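Surface protein VspA (Borrelia turicatae, PDB 1YJG) is a variable surface lipoprotein of the outer membrane whose helical core is described here, and probably helps the spirochaete evade the host immune response through antigenic switching. Local coordinates at residues G32-I35 and L40-D43; A113-D118 and T122-K127; L20-D25 and A138-L143; T63-L68 and T83-A88. One frame throughout, in Å; residues are numbered along the deposited sequence.

Overall arrangement
From the N terminus the chain runs along helix 2-28, turns through a small hairpin, and then builds the rest of a helical bundle. Contact 3 (20-25 with 138-143) closes the widest loop, tying the first long helix to the last, and the other three are nested inside it. Contact 1 closes the hairpin of strands 33-36 and 39-42, contact 4 joins helices 48-69 and 76-98, and contact 2 fastens helix 110-117 to the loop that follows it; these three follow in series. Contacts 3 and 4 touch through L142 and V85, and I117 of contact 2 packs on I24 of contact 3. Contacts 1 and 3 both reach the second subunit.

Contact 1 (G32-I35 and L40-D43); sequences GKKI and LETD
K34 and E41 form the hydrogen-bonded pair of two short antiparallel strands, flanked by the non-hydrogen-bonded pairs K33–T42 and I35–L40; the strand axes pass within 4.4 Å, their N-to-C directions 138° apart. The amide K34 N gives to E41 O at 2.9 Å, and E41 N returns a bond of 2.9 Å to K34 O. At the open end D43 N reaches G32 O at 3.0 Å. K34 and E41 point to one face, where the aliphatic part of K34 lies crosswise to D43, K34 CG standing 3.5 Å from D43 CB. A chi1 of 64° places K34 CG between its backbone N and carbonyl carbon, which lays it against the aspartate before the chain runs extended to a bend at chi4. K34 NZ ends 4.2 Å from E41 OE1, beyond a salt bridge. This is a beta hairpin, set at one end of a largely helical chain and used in pairing with the second subunit. I35 and L40 occupy the other face, where I35 CG1 meets L40 CD2 at 4.1 Å; there I35 packs on I51 of the second subunit and L40 on Y55 of the same neighbouring chain. The CB of K33 is directed away from the partner strand overall, but K33 CE passes 3.7 Å from T42 OG1. K33 O accepts from S52 OG and D43 O from K49 NZ, both of the second subunit.

Contact 2 (A113-D118 and T122-K127); sequences AKTAID and TGAKDK
T115 and K127 are joined twice, by side chain and by backbone. K127 NZ donates to T115 OG1 at 2.8 Å, and K127 N donates to T115 O at 3.1 Å. The threonine hydroxyl also bonds to D112 O, and the ammonium forms a salt bridge with D112 OD1, so D112 holds both ends of the side-chain link. A chi1 of 68° puts OG1 between the backbone N and the carbonyl carbon of T115, where the methylenes of K127 pass over it before the chain bends at chi4 and brings NZ round to the oxygen. A second lysine works at the other end: K125 NZ lies in the carbonyl plane of D118 O at 2.8 Å and also bonds D121 O, pinning the turn between the segments. Packing is modest beyond these bonds. T115 CG2 sits 3.3 Å from A124 O, and A116 CA lies 3.2 Å from K127 O, a CA-H...O contact. The loop 122-127 thus runs past T115 and A116 of helix 110-117 and leads into helix 129-155, while the far side of the short helix rests on helix 48-69 through I51 and on helix 2-28 through I24.

Contact 3 (L20-D25 and A138-L143); sequences LVKSID and AIDALL
V21 and K22 meet I139 and D140 in a sparse helix-to-helix contact near the centre of the chain, one apolar pair and one salt bridge joining helix 2-28 to helix 129-155. The closest CA atoms, those of V21 and I139, stand 8.0 Å apart, and side chains alone span the interval. On the inner side V21 CG1 touches I139 CG2 at 4.0 Å, the two side chains lying alongside each other but pointing opposite ways. In I139 the methyl CG2 is lodged between the backbone N and the carbonyl carbon, which turns it to the valine, while CG1 takes the place opposite the backbone N (chi1 -165°). Both residues are buried, and neighbours of the two helices continue the apolar layer: V21 also packs on L135, and I139 on V17. This is the lateral packing of a helical bundle, in which the first and last long helices of the core lie side by side. Toward the partly exposed edge the polar pair takes over. K22 bends at chi2 (-54°) and then runs extended, carrying NZ to D140 OD1 at 3.0 Å. The ammonium arrives on the syn side of that oxygen, 22° out of the carboxylate plane, and the two side chains are nearly perpendicular; D140 OD2 is farther from K22 NZ, at 3.7 Å. K22 NZ has its strongest polar partner in N136 OD1, and D140 OD1 is hydrogen-bonded to H18 NE2. Beside it, L20 packs on T19 and S23 on L20, both of the second subunit.

Contact 4 (T63-L68 and T83-A88); sequences TKLASL and TTVKNA
L65 and A66 pack on V85 and K86 where two consecutive helices of the bundle, 48-69 and 76-98, run side by side as an antiparallel helical hairpin. Over these short segments the axes approach to 9.5 Å at an angle of 152°, and the backbones come nearest at L65 and K86, whose CA atoms are 5.9 Å apart. No hydrogen bond crosses between the segments, so the joint is made by van der Waals packing. L65 supplies the apolar side chain from 63-68 that meets V85. Its CG stands opposite the carbonyl carbon, chi1 -69°, which sends the branched end toward the second helix. There L65 CD1 lies 3.6 Å from V85 CG1, and the leucine crosses the valine at about a right angle, while CD2 reaches both CB and CG1 of V85 from a little farther off. V85 also packs on L135 and L142 of helix 129-155, so the leucine contact lies on the way into the bundle interior. K86 covers the more open side. Extended as far as CE (chi1 -174°), it reaches across the first helix, its CD 3.9 Å from L65 CB. The bend at chi4 then directs the ammonium to D62, one helical turn before A66, where NZ forms a salt bridge with OD2. Lysine carbons thus pack against the helix while the charge is met at its surface, an arrangement that probably steadies the long side chain. Next to that bend, K86 CE rests 3.8 Å from the methyl A66 CB.

Contact 1 (G32-I35 and L40-D43)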
loop_
_atom_site.group_PDB
_atom_site.type_symbol
_atom_site.label_atom_id
_atom_site.label_comp_id
_atom_site.label_asym_id
_atom_site.label_seq_id
_atom_site.Cartn_x
_atom_site.Cartn_y
_atom_site.Cartn_z
ATOM N N GLY A 32 -10.580 8.524 12.116
ATOM C CA GLY A 32 -10.922 9.639 12.984
ATOM C C GLY A 32 -9.861 10.714 12.967
ATOM O O GLY A 32 -9.566 11.309 14.000
ATOM N N LYS A 33 -9.270 10.929 11.794
ATOM C CA LYS A 33 -8.231 11.929 11.603
ATOM C C LYS A 33 -8.421 12.677 10.285
ATOM O O LYS A 33 -8.783 12.093 9.254
ATOM C CB LYS A 33 -6.828 11.297 11.603
ATOM C CG LYS A 33 -6.442 10.534 12.871
ATOM C CD LYS A 33 -5.876 11.456 13.927
ATOM C CE LYS A 33 -5.587 10.723 15.229
ATOM N NZ LYS A 33 -4.265 10.044 15.162
ATOM N N LYS A 34 -8.174 13.979 10.338
ATOM C CA LYS A 34 -8.272 14.849 9.180
ATOM C C LYS A 34 -6.868 15.352 8.876
ATOM O O LYS A 34 -5.990 15.293 9.735
ATOM C CB LYS A 34 -9.194 16.033 9.475
ATOM C CG LYS A 34 -8.701 17.002 10.574
ATOM C CD LYS A 34 -9.610 18.223 10.689
ATOM C CE LYS A 34 -8.931 19.376 11.408
ATOM N NZ LYS A 34 -9.860 20.122 12.310
ATOM N N ILE A 35 -6.644 15.823 7.656
ATOM C CA ILE A 35 -5.333 16.347 7.314
ATOM C C ILE A 35 -5.342 17.781 7.834
ATOM O O ILE A 35 -6.080 18.624 7.323
ATOM C CB ILE A 35 -5.070 16.295 5.807
ATOM C CG1 ILE A 35 -4.914 14.842 5.355
ATOM C CG2 ILE A 35 -3.819 17.100 5.463
ATOM C CD1 ILE A 35 -4.963 14.676 3.848
ATOM N N LEU A 40 -1.699 14.800 10.523
ATOM C CA LEU A 40 -2.972 14.215 10.926
ATOM C C LEU A 40 -3.413 14.706 12.307
ATOM O O LEU A 40 -2.674 14.620 13.290
ATOM C CB LEU A 40 -2.908 12.682 10.899
ATOM C CG LEU A 40 -2.745 12.026 9.521
ATOM C CD1 LEU A 40 -2.767 10.504 9.658
ATOM C CD2 LEU A 40 -3.813 12.495 8.533
ATOM N N GLU A 41 -4.637 15.220 12.351
ATOM C CA GLU A 41 -5.243 15.748 13.564
ATOM C C GLU A 41 -6.511 14.990 13.887
ATOM O O GLU A 41 -7.197 14.526 12.991
ATOM C CB GLU A 41 -5.647 17.194 13.324
ATOM C CG GLU A 41 -4.644 18.230 13.753
ATOM C CD GLU A 41 -5.228 19.610 13.602
ATOM O OE1 GLU A 41 -6.223 19.894 14.302
ATOM O OE2 GLU A 41 -4.722 20.388 12.765
ATOM N N THR A 42 -6.849 14.906 15.166
ATOM C CA THR A 42 -8.057 14.212 15.577
ATOM C C THR A 42 -9.295 14.962 15.082
ATOM O O THR A 42 -9.431 16.159 15.305
ATOM C CB THR A 42 -8.094 14.075 17.099
ATOM O OG1 THR A 42 -6.988 13.276 17.542
ATOM C CG2 THR A 42 -9.330 13.301 17.568
ATOM N N ASP A 43 -10.159 14.233 14.382
ATOM C CA ASP A 43 -11.416 14.723 13.819
ATOM C C ASP A 43 -12.244 13.444 13.623
ATOM O O ASP A 43 -12.284 12.863 12.541
ATOM C CB ASP A 43 -11.178 15.473 12.513
ATOM C CG ASP A 43 -12.425 16.169 12.002
ATOM O OD1 ASP A 43 -12.730 16.046 10.800
ATOM O OD2 ASP A 43 -13.165 16.868 12.728
#

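Contact 2 (A113-D118 and T122-K127)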
loop_
_atom_site.group_PDB
_atom_site.type_symbol
_atom_site.label_atom_id
_atom_site.label_comp_id
_atom_site.label_asym_id
_atom_site.label_seq_id
_atom_site.Cartn_x
_atom_site.Cartn_y
_atom_site.Cartn_z
ATOM N N ALA A 113 -15.026 1.541 12.533
ATOM C CA ALA A 113 -14.037 1.531 11.463
ATOM C C ALA A 113 -12.934 0.566 11.895
ATOM O O ALA A 113 -12.392 -0.155 11.085
ATOM C CB ALA A 113 -13.473 2.907 11.221
ATOM N N LYS A 114 -12.643 0.539 13.192
ATOM C CA LYS A 114 -11.619 -0.331 13.742
ATOM C C LYS A 114 -12.004 -1.809 13.643
ATOM O O LYS A 114 -11.132 -2.657 13.439
ATOM C CB LYS A 114 -11.291 0.074 15.174
ATOM C CG LYS A 114 -10.496 1.362 15.233
ATOM C CD LYS A 114 -10.431 1.922 16.638
ATOM C CE LYS A 114 -9.378 3.029 16.727
ATOM N NZ LYS A 114 -9.856 4.220 17.462
ATOM N N THR A 115 -13.297 -2.123 13.768
ATOM C CA THR A 115 -13.742 -3.520 13.660
ATOM C C THR A 115 -13.564 -4.021 12.228
ATOM O O THR A 115 -13.687 -5.213 11.963
ATOM C CB THR A 115 -15.215 -3.725 14.071
ATOM O OG1 THR A 115 -16.087 -3.101 13.118
ATOM C CG2 THR A 115 -15.528 -3.064 15.431
ATOM N N ALA A 116 -13.301 -3.109 11.301
ATOM C CA ALA A 116 -13.098 -3.488 9.915
ATOM C C ALA A 116 -11.635 -3.569 9.493
ATOM O O ALA A 116 -11.229 -4.592 8.945
ATOM C CB ALA A 116 -13.861 -2.541 8.977
ATOM N N ILE A 117 -10.844 -2.526 9.777
ATOM C CA ILE A 117 -9.424 -2.466 9.363
ATOM C C ILE A 117 -8.310 -2.225 10.390
ATOM O O ILE A 117 -7.170 -1.941 9.987
ATOM C CB ILE A 117 -9.290 -1.356 8.276
ATOM C CG1 ILE A 117 -9.377 0.050 8.901
ATOM C CG2 ILE A 117 -10.369 -1.507 7.213
ATOM C CD1 ILE A 117 -9.177 1.191 7.904
ATOM N N ASP A 118 -8.605 -2.325 11.682
ATOM C CA ASP A 118 -7.602 -2.107 12.733
ATOM C C ASP A 118 -7.332 -3.412 13.490
ATOM O O ASP A 118 -8.082 -3.788 14.370
ATOM C CB ASP A 118 -8.062 -0.987 13.691
ATOM C CG ASP A 118 -6.907 -0.407 14.516
ATOM O OD1 ASP A 118 -6.947 0.783 14.863
ATOM O OD2 ASP A 118 -5.912 -1.061 14.859
ATOM N N THR A 122 -7.946 -3.049 20.649
ATOM C CA THR A 122 -8.480 -3.987 21.630
ATOM C C THR A 122 -9.982 -3.820 21.705
ATOM O O THR A 122 -10.522 -3.380 22.721
ATOM C CB THR A 122 -7.852 -3.825 23.046
ATOM O OG1 THR A 122 -7.877 -2.456 23.468
ATOM C CG2 THR A 122 -6.376 -4.206 23.028
ATOM N N GLY A 123 -10.641 -4.141 20.601
ATOM C CA GLY A 123 -12.082 -4.062 20.497
ATOM C C GLY A 123 -12.547 -5.249 19.686
ATOM O O GLY A 123 -11.797 -6.217 19.501
ATOM N N ALA A 124 -13.791 -5.181 19.222
ATOM C CA ALA A 124 -14.375 -6.239 18.414
ATOM C C ALA A 124 -13.720 -6.185 17.032
ATOM O O ALA A 124 -13.206 -5.147 16.629
ATOM C CB ALA A 124 -15.883 -6.052 18.311
ATOM N N LYS A 125 -13.706 -7.313 16.337
ATOM C CA LYS A 125 -13.116 -7.424 14.989
ATOM C C LYS A 125 -14.140 -8.103 14.104
ATOM O O LYS A 125 -13.789 -8.876 13.213
ATOM C CB LYS A 125 -11.858 -8.303 15.032
ATOM C CG LYS A 125 -10.907 -8.083 16.222
ATOM C CD LYS A 125 -9.690 -7.264 15.811
ATOM C CE LYS A 125 -8.966 -6.635 17.000
ATOM N NZ LYS A 125 -8.403 -5.311 16.639
ATOM N N ASP A 126 -15.408 -7.769 14.330
ATOM C CA ASP A 126 -16.533 -8.372 13.613
ATOM C C ASP A 126 -16.983 -7.811 12.263
ATOM O O ASP A 126 -17.962 -8.305 11.714
ATOM C CB ASP A 126 -17.736 -8.461 14.565
ATOM C CG ASP A 126 -18.419 -7.132 14.765
ATOM O OD1 ASP A 126 -17.762 -6.177 15.228
ATOM O OD2 ASP A 126 -19.612 -6.952 14.471
ATOM N N LYS A 127 -16.287 -6.813 11.726
ATOM C CA LYS A 127 -16.645 -6.232 10.424
ATOM C C LYS A 127 -15.473 -6.278 9.413
ATOM O O LYS A 127 -15.333 -5.394 8.566
ATOM C CB LYS A 127 -17.176 -4.804 10.584
ATOM C CG LYS A 127 -18.331 -4.675 11.587
ATOM C CD LYS A 127 -18.928 -3.261 11.612
ATOM C CE LYS A 127 -19.651 -2.977 12.924
ATOM N NZ LYS A 127 -18.714 -2.817 14.077
#

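Contact 3 (L20-D25 and A138-L143)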
loop_
_atom_site.group_PDB
_atom_site.type_symbol
_atom_site.label_atom_id
_atom_site.label_comp_id
_atom_site.label_asym_id
_atom_site.label_seq_id
_atom_site.Cartn_x
_atom_site.Cartn_y
_atom_site.Cartn_z
ATOM N N LEU A 20 1.042 -4.234 0.458
ATOM C CA LEU A 20 -0.336 -3.753 0.384
ATOM C C LEU A 20 -1.154 -4.135 1.640
ATOM O O LEU A 20 -1.945 -3.335 2.127
ATOM C CB LEU A 20 -1.038 -4.297 -0.852
ATOM C CG LEU A 20 -0.579 -3.741 -2.206
ATOM C CD1 LEU A 20 -1.401 -4.358 -3.311
ATOM C CD2 LEU A 20 -0.700 -2.220 -2.256
ATOM N N VAL A 21 -0.955 -5.353 2.138
ATOM C CA VAL A 21 -1.657 -5.848 3.310
ATOM C C VAL A 21 -1.258 -5.029 4.551
ATOM O O VAL A 21 -2.119 -4.593 5.313
ATOM C CB VAL A 21 -1.412 -7.368 3.519
ATOM C CG1 VAL A 21 -1.913 -7.839 4.881
ATOM C CG2 VAL A 21 -2.080 -8.163 2.410
ATOM N N LYS A 22 0.040 -4.798 4.707
ATOM C CA LYS A 22 0.572 -4.024 5.813
ATOM C C LYS A 22 0.159 -2.555 5.697
ATOM O O LYS A 22 0.052 -1.857 6.726
ATOM C CB LYS A 22 2.098 -4.111 5.860
ATOM C CG LYS A 22 2.683 -5.521 6.036
ATOM C CD LYS A 22 2.114 -6.259 7.245
ATOM C CE LYS A 22 2.665 -7.675 7.286
ATOM N NZ LYS A 22 2.102 -8.473 8.390
ATOM N N SER A 23 -0.077 -2.098 4.464
ATOM C CA SER A 23 -0.473 -0.712 4.192
ATOM C C SER A 23 -1.793 -0.405 4.861
ATOM O O SER A 23 -2.069 0.749 5.161
ATOM C CB SER A 23 -0.527 -0.402 2.678
ATOM O OG SER A 23 -1.757 -0.754 2.053
ATOM N N ILE A 24 -2.605 -1.437 5.092
ATOM C CA ILE A 24 -3.895 -1.264 5.758
ATOM C C ILE A 24 -3.657 -0.762 7.208
ATOM O O ILE A 24 -4.509 -0.091 7.765
ATOM C CB ILE A 24 -4.737 -2.564 5.738
ATOM C CG1 ILE A 24 -4.835 -3.161 4.322
ATOM C CG2 ILE A 24 -6.134 -2.298 6.302
ATOM C CD1 ILE A 24 -5.353 -2.216 3.242
ATOM N N ASP A 25 -2.512 -1.106 7.815
ATOM C CA ASP A 25 -2.184 -0.634 9.172
ATOM C C ASP A 25 -1.950 0.888 9.117
ATOM O O ASP A 25 -2.187 1.589 10.093
ATOM C CB ASP A 25 -0.920 -1.285 9.739
ATOM C CG ASP A 25 -1.019 -2.789 9.858
ATOM O OD1 ASP A 25 -2.148 -3.329 9.931
ATOM O OD2 ASP A 25 0.007 -3.513 9.863
ATOM N N ALA A 138 -1.307 -15.176 6.942
ATOM C CA ALA A 138 -1.135 -15.919 5.703
ATOM C C ALA A 138 -0.075 -15.349 4.774
ATOM O O ALA A 138 0.703 -16.102 4.181
ATOM C CB ALA A 138 -2.473 -16.011 4.980
ATOM N N ILE A 139 -0.052 -14.024 4.628
ATOM C CA ILE A 139 0.916 -13.378 3.743
ATOM C C ILE A 139 2.335 -13.430 4.319
ATOM O O ILE A 139 3.312 -13.495 3.561
ATOM C CB ILE A 139 0.470 -11.917 3.371
ATOM C CG1 ILE A 139 1.261 -11.390 2.170
ATOM C CG2 ILE A 139 0.619 -10.960 4.554
ATOM C CD1 ILE A 139 1.334 -12.333 0.976
ATOM N N ASP A 140 2.449 -13.394 5.649
ATOM C CA ASP A 140 3.754 -13.455 6.304
ATOM C C ASP A 140 4.357 -14.794 5.952
ATOM O O ASP A 140 5.536 -14.881 5.658
ATOM C CB ASP A 140 3.661 -13.399 7.848
ATOM C CG ASP A 140 3.433 -12.002 8.399
ATOM O OD1 ASP A 140 3.635 -10.999 7.686
ATOM O OD2 ASP A 140 3.039 -11.818 9.570
ATOM N N ALA A 141 3.536 -15.844 5.991
ATOM C CA ALA A 141 4.006 -17.196 5.682
ATOM C C ALA A 141 4.427 -17.323 4.228
ATOM O O ALA A 141 5.465 -17.924 3.925
ATOM C CB ALA A 141 2.930 -18.243 6.029
ATOM N N LEU A 142 3.635 -16.760 3.320
ATOM C CA LEU A 142 3.977 -16.845 1.908
ATOM C C LEU A 142 5.243 -16.062 1.591
ATOM O O LEU A 142 6.021 -16.488 0.736
ATOM C CB LEU A 142 2.815 -16.382 1.020
ATOM C CG LEU A 142 3.047 -16.452 -0.498
ATOM C CD1 LEU A 142 3.371 -17.863 -0.945
ATOM C CD2 LEU A 142 1.831 -15.936 -1.229
ATOM N N LEU A 143 5.452 -14.925 2.264
ATOM C CA LEU A 143 6.644 -14.102 2.026
ATOM C C LEU A 143 7.877 -14.858 2.508
ATOM O O LEU A 143 8.904 -14.883 1.826
ATOM C CB LEU A 143 6.562 -12.712 2.695
ATOM C CG LEU A 143 7.761 -11.766 2.452
ATOM C CD1 LEU A 143 8.080 -11.588 0.925
ATOM C CD2 LEU A 143 7.562 -10.407 3.090
#

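Contact 4 (T63-L68 and T83-A88)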
loop_
_atom_site.group_PDB
_atom_site.type_symbol
_atom_site.label_atom_id
_atom_site.label_comp_id
_atom_site.label_asym_id
_atom_site.label_seq_id
_atom_site.Cartn_x
_atom_site.Cartn_y
_atom_site.Cartn_z
ATOM N N THR A 63 -6.839 -9.723 -6.569
ATOM C CA THR A 63 -6.603 -9.834 -8.002
ATOM C C THR A 63 -5.173 -10.325 -8.266
ATOM O O THR A 63 -4.958 -11.147 -9.141
ATOM C CB THR A 63 -6.821 -8.477 -8.686
ATOM O OG1 THR A 63 -8.192 -8.086 -8.556
ATOM C CG2 THR A 63 -6.595 -8.562 -10.205
ATOM N N LYS A 64 -4.211 -9.815 -7.500
ATOM C CA LYS A 64 -2.805 -10.198 -7.648
ATOM C C LYS A 64 -2.567 -11.651 -7.249
ATOM O O LYS A 64 -1.729 -12.321 -7.822
ATOM C CB LYS A 64 -1.899 -9.265 -6.836
ATOM C CG LYS A 64 -1.820 -7.839 -7.402
ATOM C CD LYS A 64 -1.329 -6.833 -6.381
ATOM C CE LYS A 64 -1.402 -5.402 -6.921
ATOM N NZ LYS A 64 -0.324 -5.102 -7.880
ATOM N N LEU A 65 -3.312 -12.123 -6.264
ATOM C CA LEU A 65 -3.204 -13.490 -5.782
ATOM C C LEU A 65 -3.872 -14.402 -6.795
ATOM O O LEU A 65 -3.413 -15.514 -7.008
ATOM C CB LEU A 65 -3.856 -13.637 -4.394
ATOM C CG LEU A 65 -3.113 -12.916 -3.277
ATOM C CD1 LEU A 65 -3.948 -12.804 -1.994
ATOM C CD2 LEU A 65 -1.795 -13.599 -2.994
ATOM N N ALA A 66 -4.948 -13.922 -7.424
ATOM C CA ALA A 66 -5.668 -14.694 -8.434
ATOM C C ALA A 66 -4.708 -14.981 -9.592
ATOM O O ALA A 66 -4.680 -16.086 -10.136
ATOM C CB ALA A 66 -6.902 -13.947 -8.918
ATOM N N SER A 67 -3.892 -13.987 -9.926
ATOM C CA SER A 67 -2.906 -14.113 -10.991
ATOM C C SER A 67 -1.775 -15.057 -10.562
ATOM O O SER A 67 -1.345 -15.904 -11.330
ATOM C CB SER A 67 -2.318 -12.737 -11.323
ATOM O OG SER A 67 -1.250 -12.832 -12.250
ATOM N N LEU A 68 -1.302 -14.899 -9.329
ATOM C CA LEU A 68 -0.218 -15.737 -8.805
ATOM C C LEU A 68 -0.569 -17.229 -8.769
ATOM O O LEU A 68 0.287 -18.075 -9.027
ATOM C CB LEU A 68 0.185 -15.289 -7.399
ATOM C CG LEU A 68 1.454 -14.451 -7.305
ATOM C CD1 LEU A 68 1.867 -14.351 -5.834
ATOM C CD2 LEU A 68 2.595 -15.011 -8.165
ATOM N N THR A 83 -3.136 -19.902 -1.871
ATOM C CA THR A 83 -4.582 -20.095 -1.733
ATOM C C THR A 83 -5.046 -19.687 -0.348
ATOM O O THR A 83 -6.105 -19.088 -0.212
ATOM C CB THR A 83 -4.980 -21.558 -2.052
ATOM O OG1 THR A 83 -4.762 -21.812 -3.441
ATOM C CG2 THR A 83 -6.488 -21.785 -1.887
ATOM N N THR A 84 -4.245 -20.004 0.673
ATOM C CA THR A 84 -4.570 -19.631 2.039
ATOM C C THR A 84 -4.631 -18.101 2.116
ATOM O O THR A 84 -5.516 -17.540 2.787
ATOM C CB THR A 84 -3.537 -20.198 3.010
ATOM O OG1 THR A 84 -3.634 -21.624 2.998
ATOM C CG2 THR A 84 -3.842 -19.808 4.469
ATOM N N VAL A 85 -3.722 -17.421 1.410
ATOM C CA VAL A 85 -3.731 -15.952 1.413
ATOM C C VAL A 85 -4.971 -15.447 0.681
ATOM O O VAL A 85 -5.669 -14.582 1.195
ATOM C CB VAL A 85 -2.499 -15.284 0.746
ATOM C CG1 VAL A 85 -2.465 -13.796 1.115
ATOM C CG2 VAL A 85 -1.178 -15.960 1.142
ATOM N N LYS A 86 -5.251 -16.007 -0.496
ATOM C CA LYS A 86 -6.410 -15.586 -1.282
ATOM C C LYS A 86 -7.755 -15.902 -0.625
ATOM O O LYS A 86 -8.728 -15.219 -0.891
ATOM C CB LYS A 86 -6.372 -16.114 -2.716
ATOM C CG LYS A 86 -7.517 -15.533 -3.553
ATOM C CD LYS A 86 -7.236 -15.486 -5.032
ATOM C CE LYS A 86 -8.533 -15.468 -5.838
ATOM N NZ LYS A 86 -9.638 -14.688 -5.195
ATOM N N ASN A 87 -7.809 -16.932 0.216
ATOM C CA ASN A 87 -9.035 -17.290 0.919
ATOM C C ASN A 87 -9.290 -16.172 1.925
ATOM O O ASN A 87 -10.415 -15.773 2.149
ATOM C CB ASN A 87 -8.903 -18.610 1.718
ATOM C CG ASN A 87 -8.925 -19.886 0.837
ATOM O OD1 ASN A 87 -9.331 -19.877 -0.328
ATOM N ND2 ASN A 87 -8.489 -20.997 1.428
ATOM N N ALA A 88 -8.223 -15.676 2.541
ATOM C CA ALA A 88 -8.334 -14.614 3.532
ATOM C C ALA A 88 -8.787 -13.278 2.933
ATOM O O ALA A 88 -9.672 -12.630 3.483
ATOM C CB ALA A 88 -7.023 -14.455 4.311
#